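PDB 3ONQ: regulator of polyketide synthase expression from Bifidobacterium adolescentis, which is of unknown detailed function but, carrying a PucR-type C-terminal helix-turn-helix domain, probably binds DNA and regulates transcription. Local coordinates for residues F54-I59 with L96-Q101; R79-E84 with M102-P107; P123-P128 with R141-S146; Q148-L153 with D163-E168; Y199-T204 with Y228-A233. All blocks are in the same frame, centred on the assembly; numbering follows the deposited sequence.

Contacts 1, 2 and 3 belong to the alpha/beta part of the chain. Contacts 1 and 3 reach the same mixed sheet through the neighbouring strands 55-61 and 124-131, their centres about 11 Å apart, while contact 2 lies about 10 Å from contact 1 between centres and alternates with it along the chain. Contact 4 follows contact 3 and shares helix 132-149 with it, about 10 Å away between centres, and it joins the end of that helix to the start of helix 166-172. Contact 5 comes last, in the helix-turn-helix domain, about 42 Å from contact 2 between centres. The order thus runs from an alpha-beta-alpha sandwich to a probable DNA-binding end.

Contact 1. Residues F54-I59 with L96-Q101; sequences FNCFAI and LALACQ
F57 and A99 face each other as a hydrogen-bonded antiparallel pair with both bonds made: A99 N gives to F57 O at 2.8 Å, and F57 N gives in return to A99 O. I59 and A97 repeat the pattern, while C56 with C100 and A58 with L98 form the non-hydrogen-bonded pairs between. The F57 ring leans across to the partner strand because its CG stands between the backbone N and the carbonyl carbon (chi1 59°). A99 CB therefore lies over one ring face, toward the rim, in a CH-pi contact 4.2 Å from the centroid of F57. On the other face of the sheet C56 SG packs on L98 CD1 at 3.9 Å, and A136 of helix 132-149 touches both residues. Unlike these buried pairs, N55 and Q101 are partly exposed and bridged by water. Q101 N still reaches N55 O at 2.6 Å, from above the carbonyl plane; one water links N55 N and Q101 O, and a second joins N55 OD1 to Q101 O and Q101 NE2. With helix 107-114 against F57 and I59, and helix 132-149 against the C56 side, this strand pair belongs to the core of an alpha-beta-alpha sandwich.

Contact 2. Residues R79-E84 with M102-P107; sequences RDLGGE and MGAVTP
E84 and M102, a selenomethionine in this crystal, meet with their side chains crossed at about a right angle. The methyl CE of M102 comes up to the carboxylate, 3.2 Å from E84 OE2, while its selenium rests against the methylene, with SE 3.7 Å from E84 CG. The bend of the M102 chain at its last torsion (chi3 -72°) turns CE toward the acidic end, and the extended chain of E84 brings its CG and carboxylate across the selenium and methyl. The next link is made through backbone that lacks side chains: M102 CG approaches G83 CA, and V105 CG2 lies 3.6 Å from G83 N, so near that a beta carbon on G83 would collide with it.

L81 forms the second meeting point. Its CB packs on V105 CG2 at 3.9 Å, and its CD2 reaches past to A104 CB at 4.1 Å. Beside these apolar contacts runs one backbone bond, from A104 N to L81 O at 2.8 Å. L81 is the first residue to leave helix 67-80, whose end is a Schellman motif with G82 at the C-prime position, and the facing residues M102 to V105 make a type II' turn. Helix 107-114 adds T110 against L81 and V105. The single bond and the apolar contacts of L81 and V105 thus hold a helix end to a tight turn, whereas the E84-M102 meeting is van der Waals contact beside a charged group and probably contributes little directional force.

Contact 3. Residues P123-P128 with R141-S146; sequences PLYLSP and RETMFS
Y125 spans the gap between strand and helix, its ring lying against T143 and S146 on helix 132-149. With CG extended away from the backbone N (chi1 179°), the ring projects to the helix and presents one face to S146, whose CB sits 3.7 Å from the Y125 ring centroid in a CH-pi contact. S146 OG lies over the same face, 3.2 Å from Y125 CE1, but spends its proton on E142 O, which also receives S146 N from the opposite side of its plane. T143 OG1 comes to the ring edge, 3.4 Å from Y125 CD2, and is itself bonded to A139 O. At the far end of the ring, Y125 OH bonds to A162 O. A leucine here would probably leave A162 O without its hydroxyl donor and open a gap over S146 and T143.

Two residues on, S127 brings CB within 3.7 Å of E142 OE2 and turns its hydroxyl to P128 O. P128 then places CD 3.6 Å from E142 OE2, its ring and the glutamate approaching from opposite directions, while E142 OE1 is paired with R130 in a salt bridge. Strand 124-131 and helix 132-149 open a beta-alpha-beta unit that strand 160-161 completes. The ring thus packs on small hydroxyl side chains whose oxygens are bonded to helix carbonyls, so they touch it without hydrogen-bonding across the contact.

Contact 4. Residues Q148-L153 with D163-E168; sequences QAAPAL and DELLPE
L153 and L165 reach toward each other tip to tip, and L165 CD2 presses on L153 CG at 3.4 Å, closer than ordinary carbon contact. L165 also spreads over the end of the facing helix, with L165 CD2 4.0 Å from A149 CB and L165 CD1 3.9 Å from A150 N. Next to this pair, E168 meets two alanines through its methylenes: its CB packs on A149 CB at 3.6 Å and its CG on A152 CB at 3.5 Å. The first torsion of E168 (chi1 -66°) sets CG on A152, and the bend at the second (chi2 78°) turns the carboxylate aside to R245, with which OE2 forms a salt bridge.

A 3-10 turn at residues 150-152 sets these groups, A149 O taking A152 N and A150 O taking L153 N, while a type I turn from D163 to L166 leads L165 up to helix 166-172. Farther out, L160 of the edge strand backs A150, L153 and L165, and M259 of a second subunit packs on A149 and E168. The site is thus a helix-to-helix joint beside strand 160-161, where the beta-alpha-beta unit of the sheet passes into the C-terminal helices and its outer side lies against another subunit.

Contact 5. Residues Y199-T204 with Y228-A233; sequences YLTVST and YRLKRA. With SO4 (sulfate ion), chain S; SO4 (sulfate ion), chain R.
R229 meets T201 and a sulfate at the edge of its guanidinium. NE points almost straight at sulfate O4, 2.8 Å away, and R229 NH2 takes O3 of the same ion at 2.7 Å, so the anion is gripped side-on by two roughly parallel N-H groups. R229 NH1 turns to T201 OG1 at 3.0 Å, tilted 21° from the guanidinium plane, and that hydroxyl is also bonded to P197 O. The extended chain of R229 crosses T201 at about a right angle, its CD 3.1 Å from T201 OG1. The Y199 ring carries a different sulfate at its edge, where Y199 OH bonds to O4 at 2.7 Å.

Away from the guanidinium, V202 CG2 packs on A233 CB at 3.7 Å and on L230 CD2 at 4.0 Å. The two helix segments cross at 102°, and V202, L230 and A233 pack where helix 198-207 meets helix 223-237, probably the recognition helix of the PucR-type helix-turn-helix domain. A methionine in place of R229 would probably leave the sulfate without its two-pronged grip and T201 OG1 without its guanidinium donor. Both ions probably came from the crystallisation liquor; the one held by R229 sits on the probable recognition helix, a site at most consistent with phosphate binding. R232 NH2 adds only a weak bond to O4 of the R229 sulfate, and its side chain is poorly ordered.

Contact 1. Residues F54-I59 with L96-Q101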
# COMPACT_ATOMS: atom_id res chain seq x y z
N PHE B 54 -3.36 14.92 -10.25
CA PHE B 54 -2.53 15.73 -11.13
C PHE B 54 -1.43 14.91 -11.80
O PHE B 54 -1.10 13.81 -11.35
CB PHE B 54 -1.91 16.89 -10.34
CG PHE B 54 -1.16 16.45 -9.10
CD1 PHE B 54 0.14 15.99 -9.20
CD2 PHE B 54 -1.76 16.51 -7.85
CE1 PHE B 54 0.84 15.58 -8.07
CE2 PHE B 54 -1.06 16.10 -6.70
CZ PHE B 54 0.24 15.64 -6.83
N ASN B 55 -0.88 15.45 -12.88
CA ASN B 55 0.33 14.90 -13.46
C ASN B 55 1.52 15.78 -13.10
O ASN B 55 1.38 16.99 -12.98
CB ASN B 55 0.21 14.77 -14.98
CG ASN B 55 -0.84 13.76 -15.38
OD1 ASN B 55 -1.69 14.04 -16.23
ND2 ASN B 55 -0.79 12.59 -14.77
N CYS B 56 2.68 15.17 -12.91
CA CYS B 56 3.84 15.92 -12.48
C CYS B 56 5.10 15.23 -12.97
O CYS B 56 5.04 14.07 -13.40
CB CYS B 56 3.86 16.02 -10.95
SG CYS B 56 4.06 14.40 -10.10
N PHE B 57 6.23 15.94 -12.90
CA PHE B 57 7.53 15.36 -13.20
C PHE B 57 8.55 16.19 -12.44
O PHE B 57 8.23 17.28 -11.95
CB PHE B 57 7.83 15.39 -14.70
CG PHE B 57 7.81 16.77 -15.31
CD1 PHE B 57 8.94 17.57 -15.29
CD2 PHE B 57 6.66 17.26 -15.90
CE1 PHE B 57 8.92 18.85 -15.84
CE2 PHE B 57 6.63 18.53 -16.45
CZ PHE B 57 7.76 19.34 -16.42
N ALA B 58 9.77 15.68 -12.34
CA ALA B 58 10.79 16.35 -11.56
C ALA B 58 12.05 16.58 -12.37
O ALA B 58 12.38 15.81 -13.28
CB ALA B 58 11.10 15.54 -10.30
N ILE B 59 12.76 17.66 -12.05
CA ILE B 59 14.05 17.96 -12.63
C ILE B 59 14.97 18.25 -11.47
O ILE B 59 14.55 18.91 -10.50
CB ILE B 59 13.99 19.21 -13.53
CG1 ILE B 59 12.99 19.01 -14.66
CG2 ILE B 59 15.37 19.51 -14.10
CD1 ILE B 59 12.81 20.26 -15.55
N LEU B 96 16.10 20.19 -6.35
CA LEU B 96 15.10 19.38 -7.03
C LEU B 96 13.83 20.19 -7.18
O LEU B 96 13.42 20.89 -6.26
CB LEU B 96 14.79 18.09 -6.26
CG LEU B 96 15.73 16.89 -6.41
CD1 LEU B 96 17.16 17.28 -6.15
CD2 LEU B 96 15.30 15.75 -5.48
N ALA B 97 13.21 20.09 -8.35
CA ALA B 97 11.98 20.80 -8.64
C ALA B 97 10.95 19.83 -9.17
O ALA B 97 11.20 19.10 -10.14
CB ALA B 97 12.22 21.91 -9.66
N LEU B 98 9.78 19.83 -8.54
CA LEU B 98 8.66 19.02 -8.96
C LEU B 98 7.64 19.94 -9.62
O LEU B 98 7.03 20.78 -8.95
CB LEU B 98 8.02 18.36 -7.74
CG LEU B 98 6.77 17.53 -8.02
CD1 LEU B 98 7.15 16.19 -8.63
CD2 LEU B 98 5.98 17.34 -6.74
N ALA B 99 7.44 19.79 -10.92
CA ALA B 99 6.51 20.65 -11.65
C ALA B 99 5.17 19.97 -11.88
O ALA B 99 5.10 18.77 -12.18
CB ALA B 99 7.11 21.10 -12.98
N CYS B 100 4.10 20.73 -11.75
CA CYS B 100 2.80 20.21 -12.10
C CYS B 100 2.66 20.25 -13.62
O CYS B 100 2.92 21.28 -14.25
CB CYS B 100 1.68 21.02 -11.43
SG CYS B 100 0.04 20.42 -11.90
N GLN B 101 2.29 19.14 -14.22
CA GLN B 101 2.19 19.13 -15.67
C GLN B 101 0.82 19.63 -16.09
O GLN B 101 -0.18 18.94 -15.95
CB GLN B 101 2.46 17.75 -16.26
CG GLN B 101 2.18 17.70 -17.76
CD GLN B 101 2.48 16.36 -18.37
OE1 GLN B 101 3.63 16.03 -18.66
NE2 GLN B 101 1.43 15.57 -18.59
O HOH W 1 -1.85 17.81 -13.92
O HOH W 2 -1.38 16.73 -17.75

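Contact 2. Residues R79-E84 with M102-P107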
# COMPACT_ATOMS: atom_id res chain seq x y z
N ARG B 79 6.03 29.48 -15.06
CA ARG B 79 5.06 30.54 -15.30
C ARG B 79 4.93 30.83 -16.81
O ARG B 79 3.82 30.84 -17.36
CB ARG B 79 5.47 31.80 -14.55
CG ARG B 79 4.41 32.87 -14.45
CD ARG B 79 4.36 33.48 -13.05
NE ARG B 79 5.68 33.84 -12.53
CZ ARG B 79 6.17 33.46 -11.35
NH1 ARG B 79 7.39 33.84 -10.98
NH2 ARG B 79 5.45 32.69 -10.54
N ASP B 80 6.06 31.04 -17.47
CA ASP B 80 6.07 31.37 -18.90
C ASP B 80 5.44 30.26 -19.76
O ASP B 80 5.01 30.53 -20.88
CB ASP B 80 7.49 31.65 -19.41
CG ASP B 80 8.07 32.95 -18.88
OD1 ASP B 80 7.33 33.72 -18.24
OD2 ASP B 80 9.27 33.21 -19.13
N LEU B 81 5.41 29.04 -19.25
CA LEU B 81 4.87 27.92 -20.01
C LEU B 81 3.43 27.61 -19.61
O LEU B 81 2.87 26.58 -20.01
CB LEU B 81 5.74 26.67 -19.82
CG LEU B 81 7.07 26.67 -20.56
CD1 LEU B 81 8.07 25.75 -19.87
CD2 LEU B 81 6.89 26.30 -22.04
N GLY B 82 2.83 28.50 -18.83
CA GLY B 82 1.43 28.39 -18.46
C GLY B 82 1.12 27.56 -17.22
O GLY B 82 -0.03 27.18 -17.00
N GLY B 83 2.13 27.28 -16.40
CA GLY B 83 1.92 26.49 -15.20
C GLY B 83 1.85 27.39 -13.98
O GLY B 83 2.23 28.55 -14.04
N GLU B 84 1.38 26.85 -12.86
CA GLU B 84 1.31 27.65 -11.64
C GLU B 84 1.75 26.92 -10.38
O GLU B 84 1.66 27.46 -9.29
CB GLU B 84 -0.09 28.22 -11.46
CG GLU B 84 -1.20 27.31 -11.92
CD GLU B 84 -2.52 28.05 -11.98
OE1 GLU B 84 -2.61 29.14 -11.37
OE2 GLU B 84 -3.46 27.56 -12.63
N MSE B 102 0.80 20.85 -16.60
CA MSE B 102 -0.42 21.51 -17.04
C MSE B 102 -0.01 22.60 -18.03
O MSE B 102 1.15 23.02 -18.04
CB MSE B 102 -1.12 22.15 -15.85
CG MSE B 102 -0.23 23.13 -15.10
SE MSE B 102 -1.06 24.00 -13.55
CE MSE B 102 -2.30 25.19 -14.49
N GLY B 103 -0.96 23.06 -18.84
CA GLY B 103 -0.68 24.06 -19.85
C GLY B 103 0.42 23.55 -20.75
O GLY B 103 0.35 22.42 -21.23
N ALA B 104 1.46 24.35 -20.96
CA ALA B 104 2.59 23.92 -21.79
C ALA B 104 3.75 23.36 -20.99
O ALA B 104 4.83 23.12 -21.54
CB ALA B 104 3.07 25.06 -22.69
N VAL B 105 3.56 23.17 -19.68
CA VAL B 105 4.61 22.60 -18.85
C VAL B 105 4.70 21.10 -19.07
O VAL B 105 3.97 20.33 -18.45
CB VAL B 105 4.38 22.86 -17.36
CG1 VAL B 105 5.56 22.32 -16.54
CG2 VAL B 105 4.18 24.35 -17.10
N THR B 106 5.55 20.68 -20.00
CA THR B 106 5.82 19.28 -20.25
C THR B 106 7.31 19.01 -20.03
O THR B 106 8.10 19.95 -19.99
CB THR B 106 5.38 18.88 -21.67
OG1 THR B 106 6.09 19.67 -22.63
CG2 THR B 106 3.88 19.12 -21.82
N PRO B 107 7.69 17.74 -19.85
CA PRO B 107 9.04 17.43 -19.36
C PRO B 107 10.19 17.96 -20.22
O PRO B 107 11.02 18.70 -19.69
CB PRO B 107 9.06 15.90 -19.31
CG PRO B 107 7.61 15.53 -19.12
CD PRO B 107 6.87 16.52 -19.98

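Contact 3. Residues P123-P128 with R141-S146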
# COMPACT_ATOMS: atom_id res chain seq x y z
N PRO B 123 25.80 16.63 -13.05
CA PRO B 123 24.68 15.89 -13.64
C PRO B 123 23.35 16.61 -13.49
O PRO B 123 23.14 17.40 -12.56
CB PRO B 123 24.68 14.59 -12.83
CG PRO B 123 26.10 14.43 -12.41
CD PRO B 123 26.53 15.82 -12.06
N LEU B 124 22.45 16.33 -14.42
CA LEU B 124 21.12 16.88 -14.46
C LEU B 124 20.22 15.69 -14.78
O LEU B 124 20.55 14.88 -15.65
CB LEU B 124 21.04 17.92 -15.57
CG LEU B 124 19.70 18.55 -15.93
CD1 LEU B 124 19.24 19.46 -14.81
CD2 LEU B 124 19.81 19.33 -17.23
N TYR B 125 19.09 15.56 -14.07
CA TYR B 125 18.17 14.45 -14.31
C TYR B 125 16.73 14.91 -14.53
O TYR B 125 16.23 15.76 -13.79
CB TYR B 125 18.22 13.45 -13.15
CG TYR B 125 17.27 12.28 -13.31
CD1 TYR B 125 17.66 11.14 -13.99
CD2 TYR B 125 15.96 12.33 -12.81
CE1 TYR B 125 16.80 10.07 -14.16
CE2 TYR B 125 15.09 11.24 -12.97
CZ TYR B 125 15.52 10.11 -13.65
OH TYR B 125 14.69 9.03 -13.83
N LEU B 126 16.07 14.34 -15.54
CA LEU B 126 14.68 14.63 -15.86
C LEU B 126 13.83 13.38 -15.65
O LEU B 126 14.11 12.36 -16.27
CB LEU B 126 14.55 15.10 -17.32
CG LEU B 126 13.12 15.31 -17.85
CD1 LEU B 126 12.40 16.40 -17.06
CD2 LEU B 126 13.07 15.63 -19.35
N SER B 127 12.82 13.43 -14.79
CA SER B 127 12.03 12.23 -14.49
C SER B 127 10.91 12.01 -15.49
O SER B 127 10.52 12.93 -16.19
CB SER B 127 11.40 12.33 -13.09
OG SER B 127 10.15 12.99 -13.15
N PRO B 128 10.38 10.77 -15.56
CA PRO B 128 9.16 10.53 -16.33
C PRO B 128 7.97 11.26 -15.69
O PRO B 128 8.06 11.74 -14.55
CB PRO B 128 8.95 9.01 -16.21
CG PRO B 128 10.27 8.46 -15.76
CD PRO B 128 10.90 9.54 -14.94
N ARG B 141 12.00 11.02 -5.65
CA ARG B 141 12.96 10.03 -5.19
C ARG B 141 13.81 9.45 -6.33
O ARG B 141 15.02 9.32 -6.19
CB ARG B 141 12.26 8.94 -4.37
CG ARG B 141 11.86 9.44 -2.98
CD ARG B 141 11.15 8.37 -2.15
NE ARG B 141 11.96 7.18 -1.91
CZ ARG B 141 12.78 7.03 -0.88
NH1 ARG B 141 12.92 8.00 0.01
NH2 ARG B 141 13.47 5.91 -0.72
N GLU B 142 13.20 9.12 -7.46
CA GLU B 142 14.01 8.60 -8.57
C GLU B 142 15.00 9.67 -9.02
O GLU B 142 16.11 9.35 -9.46
CB GLU B 142 13.15 8.10 -9.74
CG GLU B 142 12.34 9.17 -10.46
CD GLU B 142 11.22 8.56 -11.31
OE1 GLU B 142 11.39 7.42 -11.79
OE2 GLU B 142 10.17 9.20 -11.48
N THR B 143 14.61 10.93 -8.89
CA THR B 143 15.49 12.04 -9.23
C THR B 143 16.65 12.12 -8.23
O THR B 143 17.82 12.17 -8.62
CB THR B 143 14.74 13.38 -9.30
OG1 THR B 143 13.79 13.33 -10.37
CG2 THR B 143 15.71 14.53 -9.55
N MSE B 144 16.32 12.10 -6.94
CA MSE B 144 17.35 12.07 -5.90
C MSE B 144 18.35 10.92 -6.10
O MSE B 144 19.56 11.13 -6.11
CB MSE B 144 16.72 11.96 -4.52
CG MSE B 144 17.75 11.61 -3.40
SE MSE B 144 16.82 11.36 -1.70
CE MSE B 144 16.05 9.60 -2.06
N PHE B 145 17.85 9.69 -6.21
CA PHE B 145 18.73 8.54 -6.37
C PHE B 145 19.56 8.57 -7.66
O PHE B 145 20.72 8.15 -7.66
CB PHE B 145 17.95 7.23 -6.30
CG PHE B 145 17.61 6.79 -4.89
CD1 PHE B 145 18.61 6.38 -4.02
CD2 PHE B 145 16.29 6.72 -4.47
CE1 PHE B 145 18.31 5.94 -2.74
CE2 PHE B 145 15.97 6.29 -3.20
CZ PHE B 145 16.98 5.90 -2.33
N SER B 146 18.98 9.06 -8.75
CA SER B 146 19.70 9.17 -10.02
C SER B 146 20.87 10.13 -9.89
O SER B 146 21.96 9.86 -10.38
CB SER B 146 18.78 9.63 -11.18
OG SER B 146 17.89 8.60 -11.57

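Contact 4. Residues Q148-L153 with D163-E168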
# COMPACT_ATOMS: atom_id res chain seq x y z
N GLN B 148 22.45 10.97 -7.12
CA GLN B 148 23.45 10.33 -6.26
C GLN B 148 24.21 9.21 -6.99
O GLN B 148 25.36 8.92 -6.67
CB GLN B 148 22.80 9.77 -4.99
CG GLN B 148 22.25 10.85 -4.05
CD GLN B 148 21.77 10.29 -2.72
OE1 GLN B 148 21.05 9.28 -2.68
NE2 GLN B 148 22.16 10.94 -1.62
N ALA B 149 23.56 8.58 -7.96
CA ALA B 149 24.14 7.47 -8.71
C ALA B 149 25.04 7.94 -9.86
O ALA B 149 25.98 7.25 -10.25
CB ALA B 149 23.00 6.57 -9.24
N ALA B 150 24.75 9.11 -10.40
CA ALA B 150 25.41 9.64 -11.59
C ALA B 150 26.94 9.54 -11.61
O ALA B 150 27.52 9.30 -12.66
CB ALA B 150 24.97 11.07 -11.86
N PRO B 151 27.60 9.73 -10.46
CA PRO B 151 29.07 9.68 -10.53
C PRO B 151 29.62 8.34 -11.00
O PRO B 151 30.77 8.26 -11.41
CB PRO B 151 29.50 9.96 -9.09
CG PRO B 151 28.38 10.84 -8.55
CD PRO B 151 27.13 10.23 -9.15
N ALA B 152 28.80 7.29 -10.96
CA ALA B 152 29.26 5.98 -11.38
C ALA B 152 29.37 5.92 -12.90
O ALA B 152 29.97 5.01 -13.43
CB ALA B 152 28.33 4.89 -10.87
N LEU B 153 28.77 6.88 -13.59
CA LEU B 153 28.71 6.88 -15.05
C LEU B 153 29.86 7.64 -15.68
O LEU B 153 30.11 8.79 -15.33
CB LEU B 153 27.42 7.51 -15.55
CG LEU B 153 26.16 6.66 -15.52
CD1 LEU B 153 25.05 7.39 -16.28
CD2 LEU B 153 26.44 5.32 -16.13
N ASP B 163 15.43 5.42 -16.84
CA ASP B 163 16.02 4.23 -16.26
C ASP B 163 17.52 4.09 -16.51
O ASP B 163 18.05 3.00 -16.46
CB ASP B 163 15.28 2.99 -16.75
CG ASP B 163 15.36 2.79 -18.25
OD1 ASP B 163 15.21 1.65 -18.70
OD2 ASP B 163 15.58 3.77 -18.98
N GLU B 164 18.19 5.19 -16.79
CA GLU B 164 19.61 5.19 -17.11
C GLU B 164 20.51 4.64 -16.00
O GLU B 164 21.55 4.09 -16.28
CB GLU B 164 20.08 6.58 -17.50
CG GLU B 164 20.06 6.85 -18.98
CD GLU B 164 20.70 8.17 -19.34
OE1 GLU B 164 20.00 9.19 -19.26
OE2 GLU B 164 21.89 8.18 -19.69
N LEU B 165 20.14 4.86 -14.75
CA LEU B 165 20.95 4.46 -13.60
C LEU B 165 20.41 3.34 -12.69
O LEU B 165 20.66 3.34 -11.50
CB LEU B 165 21.31 5.68 -12.78
CG LEU B 165 22.34 6.55 -13.49
CD1 LEU B 165 22.16 7.99 -13.16
CD2 LEU B 165 23.73 6.09 -13.14
N LEU B 166 19.64 2.41 -13.24
CA LEU B 166 18.96 1.40 -12.43
C LEU B 166 19.88 0.65 -11.46
O LEU B 166 19.62 0.60 -10.26
CB LEU B 166 18.18 0.41 -13.30
CG LEU B 166 16.89 0.96 -13.90
CD1 LEU B 166 16.14 -0.10 -14.69
CD2 LEU B 166 16.02 1.48 -12.77
N PRO B 167 20.95 0.05 -11.99
CA PRO B 167 21.74 -0.76 -11.05
C PRO B 167 22.40 0.07 -9.94
O PRO B 167 22.36 -0.34 -8.77
CB PRO B 167 22.79 -1.47 -11.94
CG PRO B 167 22.70 -0.81 -13.30
CD PRO B 167 21.41 -0.04 -13.38
N GLU B 168 22.98 1.21 -10.28
CA GLU B 168 23.59 2.05 -9.25
C GLU B 168 22.54 2.52 -8.23
O GLU B 168 22.80 2.57 -7.02
CB GLU B 168 24.31 3.24 -9.88
CG GLU B 168 25.50 2.86 -10.73
CD GLU B 168 25.13 2.33 -12.11
OE1 GLU B 168 23.95 2.41 -12.51
OE2 GLU B 168 26.04 1.85 -12.80

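Contact 5. Residues Y199-T204 with Y228-A233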
# COMPACT_ATOMS: atom_id res chain seq x y z
N TYR B 199 15.56 -15.73 -22.59
CA TYR B 199 16.16 -15.59 -21.26
C TYR B 199 17.40 -16.47 -21.09
O TYR B 199 18.44 -16.02 -20.63
CB TYR B 199 15.15 -15.94 -20.17
CG TYR B 199 15.71 -15.85 -18.77
CD1 TYR B 199 15.70 -14.64 -18.07
CD2 TYR B 199 16.25 -16.96 -18.14
CE1 TYR B 199 16.21 -14.55 -16.79
CE2 TYR B 199 16.79 -16.87 -16.85
CZ TYR B 199 16.75 -15.67 -16.18
OH TYR B 199 17.25 -15.57 -14.91
N LEU B 200 17.28 -17.74 -21.46
CA LEU B 200 18.41 -18.64 -21.35
C LEU B 200 19.58 -18.12 -22.17
O LEU B 200 20.73 -18.19 -21.73
CB LEU B 200 18.02 -20.04 -21.82
CG LEU B 200 19.15 -21.06 -21.89
CD1 LEU B 200 19.71 -21.33 -20.49
CD2 LEU B 200 18.63 -22.34 -22.52
N THR B 201 19.29 -17.56 -23.34
CA THR B 201 20.35 -17.11 -24.26
C THR B 201 21.07 -15.89 -23.74
O THR B 201 22.30 -15.82 -23.80
CB THR B 201 19.82 -16.83 -25.68
OG1 THR B 201 19.14 -17.98 -26.18
CG2 THR B 201 20.98 -16.49 -26.62
N VAL B 202 20.32 -14.91 -23.24
CA VAL B 202 20.93 -13.73 -22.63
C VAL B 202 21.75 -14.15 -21.41
O VAL B 202 22.89 -13.72 -21.23
CB VAL B 202 19.84 -12.73 -22.19
CG1 VAL B 202 20.44 -11.61 -21.35
CG2 VAL B 202 19.10 -12.16 -23.40
N SER B 203 21.16 -14.98 -20.56
CA SER B 203 21.84 -15.41 -19.35
C SER B 203 23.15 -16.10 -19.71
O SER B 203 24.20 -15.85 -19.13
CB SER B 203 20.95 -16.38 -18.59
OG SER B 203 21.63 -16.87 -17.45
N THR B 204 23.08 -17.00 -20.69
CA THR B 204 24.24 -17.78 -21.07
C THR B 204 25.28 -16.86 -21.70
O THR B 204 26.47 -17.00 -21.45
CB THR B 204 23.87 -18.89 -22.08
OG1 THR B 204 22.87 -19.75 -21.51
CG2 THR B 204 25.09 -19.71 -22.43
N TYR B 228 20.28 -13.13 -33.12
CA TYR B 228 18.87 -12.80 -33.30
C TYR B 228 18.15 -12.71 -31.95
O TYR B 228 17.38 -11.77 -31.71
CB TYR B 228 18.22 -13.84 -34.23
CG TYR B 228 16.72 -13.66 -34.44
CD1 TYR B 228 16.24 -12.85 -35.47
CD2 TYR B 228 15.80 -14.32 -33.64
CE1 TYR B 228 14.87 -12.69 -35.68
CE2 TYR B 228 14.43 -14.15 -33.84
CZ TYR B 228 13.97 -13.34 -34.86
OH TYR B 228 12.62 -13.18 -35.06
N ARG B 229 18.39 -13.67 -31.07
CA ARG B 229 17.78 -13.61 -29.74
C ARG B 229 18.19 -12.39 -28.91
O ARG B 229 17.34 -11.79 -28.23
CB ARG B 229 18.03 -14.89 -28.95
CG ARG B 229 17.36 -16.10 -29.59
CD ARG B 229 17.90 -17.38 -28.99
NE ARG B 229 17.31 -18.56 -29.61
CZ ARG B 229 17.63 -19.81 -29.27
NH1 ARG B 229 18.54 -20.04 -28.32
NH2 ARG B 229 17.03 -20.82 -29.88
N LEU B 230 19.47 -12.03 -28.93
CA LEU B 230 19.91 -10.85 -28.18
C LEU B 230 19.23 -9.59 -28.69
O LEU B 230 18.86 -8.71 -27.92
CB LEU B 230 21.42 -10.69 -28.23
CG LEU B 230 22.21 -11.90 -27.74
CD1 LEU B 230 23.70 -11.64 -27.88
CD2 LEU B 230 21.84 -12.22 -26.30
N LYS B 231 19.08 -9.51 -30.01
CA LYS B 231 18.44 -8.37 -30.64
C LYS B 231 16.98 -8.29 -30.17
O LYS B 231 16.49 -7.21 -29.80
CB LYS B 231 18.54 -8.49 -32.16
CG LYS B 231 17.92 -7.32 -32.93
CD LYS B 231 18.28 -7.40 -34.40
CE LYS B 231 17.25 -6.67 -35.26
NZ LYS B 231 15.90 -7.31 -35.18
N ARG B 232 16.30 -9.43 -30.16
CA ARG B 232 14.93 -9.48 -29.67
C ARG B 232 14.85 -9.02 -28.22
O ARG B 232 13.97 -8.24 -27.85
CB ARG B 232 14.36 -10.89 -29.81
CG ARG B 232 12.92 -11.03 -29.36
CD ARG B 232 12.57 -12.48 -29.00
NE ARG B 232 12.60 -13.36 -30.17
CZ ARG B 232 13.19 -14.56 -30.19
NH1 ARG B 232 13.80 -15.02 -29.11
NH2 ARG B 232 13.17 -15.29 -31.29
N ALA B 233 15.77 -9.50 -27.39
CA ALA B 233 15.79 -9.09 -25.98
C ALA B 233 16.04 -7.58 -25.84
O ALA B 233 15.54 -6.96 -24.91
CB ALA B 233 16.83 -9.88 -25.21
S SO4 S . 14.46 -18.99 -31.92
O1 SO4 S . 14.26 -18.94 -33.37
O2 SO4 S . 13.18 -18.81 -31.23
O3 SO4 S . 15.01 -20.30 -31.57
O4 SO4 S . 15.38 -17.93 -31.53
S SO4 R . 17.34 -19.31 -13.83
O1 SO4 R . 18.54 -19.33 -14.66
O2 SO4 R . 16.22 -19.97 -14.51
O3 SO4 R . 17.61 -19.99 -12.56
O4 SO4 R . 16.98 -17.93 -13.55